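Local coordinates for protein tartronate semialdehyde reductase (Salmonella typhimurium, PDB 1VPD) that probably catalyses the NAD(P)H-dependent reduction of tartronate semialdehyde to D-glycerate, the last step on the route from galactarate to that product, at residues 138-143 against 172-177. Sequence-based numbering, arbitrary orientation.
Sequences SVMVGG and NVTKLA
The selenomethionine at Met140 reaches from strand 137-142 onto one flank of helix 170-198, laying its first two side-chain carbons against Thr174 and its selenium over the backbone of Lys175. Met140 CB lies 3.8 Å from the methyl carbon CG2 of Thr174, which also meets Met140 SE at 3.9 Å, and the two side chains pass each other at a slant. Thr174 CG2 is turned anti to its own N, which leaves OG1 beside that N, where it hydrogen-bonds to Ala170 O, one helical turn earlier. The Met140 chain, with CG between N and the carbonyl carbon (chi1 57°), is bent at chi2 and chi3, bringing SE to 3.7 Å from both N and CA of Lys175. The contact is van der Waals packing, with no hydrogen bond between the two segments. It joins the sheet of the Rossmann-type N-terminal domain to the start of the long helix that leads into the helical C-terminal domain, as in the 3-hydroxyisobutyrate dehydrogenase family. Of the side chain of Lys175, the probable active-site lysine, only CB comes near the selenium (4.0 Å from Met140 SE); its end leads away, and NZ bonds to Val125 O and to O1 of a bound L(+)-tartaric acid, probably from the crystallisation liquor. On the helix face turned from the strand, Asn172 OD1 accepts from Ile101 N.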
loop_
_atom_site.group_PDB
_atom_site.type_symbol
_atom_site.label_atom_id
_atom_site.label_comp_id
_atom_site.label_asym_id
_atom_site.label_seq_id
_atom_site.Cartn_x
_atom_site.Cartn_y
_atom_site.Cartn_z
ATOM N N SER A 138 -0.647 8.194 5.583
ATOM C CA SER A 138 0.702 8.725 5.552
ATOM C C SER A 138 1.333 8.342 4.208
ATOM O O SER A 138 1.204 7.195 3.745
ATOM C CB SER A 138 1.546 8.181 6.700
ATOM O OG SER A 138 1.247 8.839 7.915
ATOM N N VAL A 139 2.023 9.294 3.606
ATOM C CA VAL A 139 2.715 9.130 2.344
ATOM C C VAL A 139 4.192 9.372 2.602
ATOM O O VAL A 139 4.577 10.322 3.293
ATOM C CB VAL A 139 2.156 10.140 1.288
ATOM C CG1 VAL A 139 2.802 9.937 -0.050
ATOM C CG2 VAL A 139 0.657 9.995 1.174
HETATM N N MSE A 140 5.025 8.501 2.047
HETATM C CA MSE A 140 6.465 8.522 2.266
HETATM C C MSE A 140 7.134 8.513 0.901
HETATM O O MSE A 140 6.907 7.615 0.118
HETATM C CB MSE A 140 6.885 7.325 3.140
HETATM C CG MSE A 140 6.498 5.954 2.574
HETATM SE SE MSE A 140 5.938 4.672 3.962
HETATM C CE MSE A 140 4.347 5.567 4.586
ATOM N N VAL A 141 7.971 9.517 0.621
ATOM C CA VAL A 141 8.341 9.840 -0.756
ATOM C C VAL A 141 9.840 9.903 -0.983
ATOM O O VAL A 141 10.567 10.506 -0.190
ATOM C CB VAL A 141 7.744 11.223 -1.154
ATOM C CG1 VAL A 141 7.932 11.457 -2.640
ATOM C CG2 VAL A 141 6.275 11.314 -0.737
ATOM N N GLY A 142 10.305 9.300 -2.072
ATOM C CA GLY A 142 11.645 9.528 -2.555
ATOM C C GLY A 142 11.624 10.244 -3.896
ATOM O O GLY A 142 10.642 10.168 -4.650
ATOM N N GLY A 143 12.724 10.930 -4.183
ATOM C CA GLY A 143 12.924 11.624 -5.452
ATOM C C GLY A 143 13.472 13.021 -5.227
ATOM O O GLY A 143 13.910 13.360 -4.150
ATOM N N ASN A 172 10.061 3.745 -1.023
ATOM C CA ASN A 172 9.893 2.316 -0.868
ATOM C C ASN A 172 10.760 1.702 0.207
ATOM O O ASN A 172 10.307 0.785 0.865
ATOM C CB ASN A 172 9.996 1.600 -2.196
ATOM C CG ASN A 172 8.663 1.661 -2.951
ATOM O OD1 ASN A 172 7.645 1.199 -2.439
ATOM N ND2 ASN A 172 8.660 2.299 -4.110
ATOM N N VAL A 173 11.961 2.229 0.463
ATOM C CA VAL A 173 12.715 1.732 1.617
ATOM C C VAL A 173 11.924 2.017 2.892
ATOM O O VAL A 173 11.819 1.170 3.766
ATOM C CB VAL A 173 14.139 2.356 1.704
ATOM C CG1 VAL A 173 14.810 2.018 3.027
ATOM C CG2 VAL A 173 14.990 1.895 0.578
ATOM N N THR A 174 11.348 3.217 2.991
ATOM C CA THR A 174 10.565 3.612 4.149
ATOM C C THR A 174 9.333 2.721 4.267
ATOM O O THR A 174 8.974 2.289 5.369
ATOM C CB THR A 174 10.197 5.105 4.053
ATOM O OG1 THR A 174 11.394 5.897 3.994
ATOM C CG2 THR A 174 9.463 5.583 5.302
ATOM N N LYS A 175 8.710 2.427 3.132
ATOM C CA LYS A 175 7.573 1.501 3.103
ATOM C C LYS A 175 7.963 0.067 3.523
ATOM O O LYS A 175 7.156 -0.614 4.148
ATOM C CB LYS A 175 6.883 1.506 1.735
ATOM C CG LYS A 175 5.660 0.588 1.621
ATOM C CD LYS A 175 4.510 0.927 2.581
ATOM C CE LYS A 175 3.230 0.185 2.198
ATOM N NZ LYS A 175 2.158 0.311 3.242
ATOM N N LEU A 176 9.167 -0.394 3.209
ATOM C CA LEU A 176 9.624 -1.705 3.715
ATOM C C LEU A 176 9.678 -1.703 5.238
ATOM O O LEU A 176 9.158 -2.608 5.890
ATOM C CB LEU A 176 10.964 -2.137 3.120
ATOM C CG LEU A 176 11.013 -2.290 1.595
ATOM C CD1 LEU A 176 12.408 -2.662 1.150
ATOM C CD2 LEU A 176 9.984 -3.306 1.109
ATOM N N ALA A 177 10.283 -0.672 5.820
ATOM C CA ALA A 177 10.272 -0.518 7.283
ATOM C C ALA A 177 8.840 -0.485 7.819
ATOM O O ALA A 177 8.506 -1.124 8.815
ATOM C CB ALA A 177 11.008 0.746 7.666
#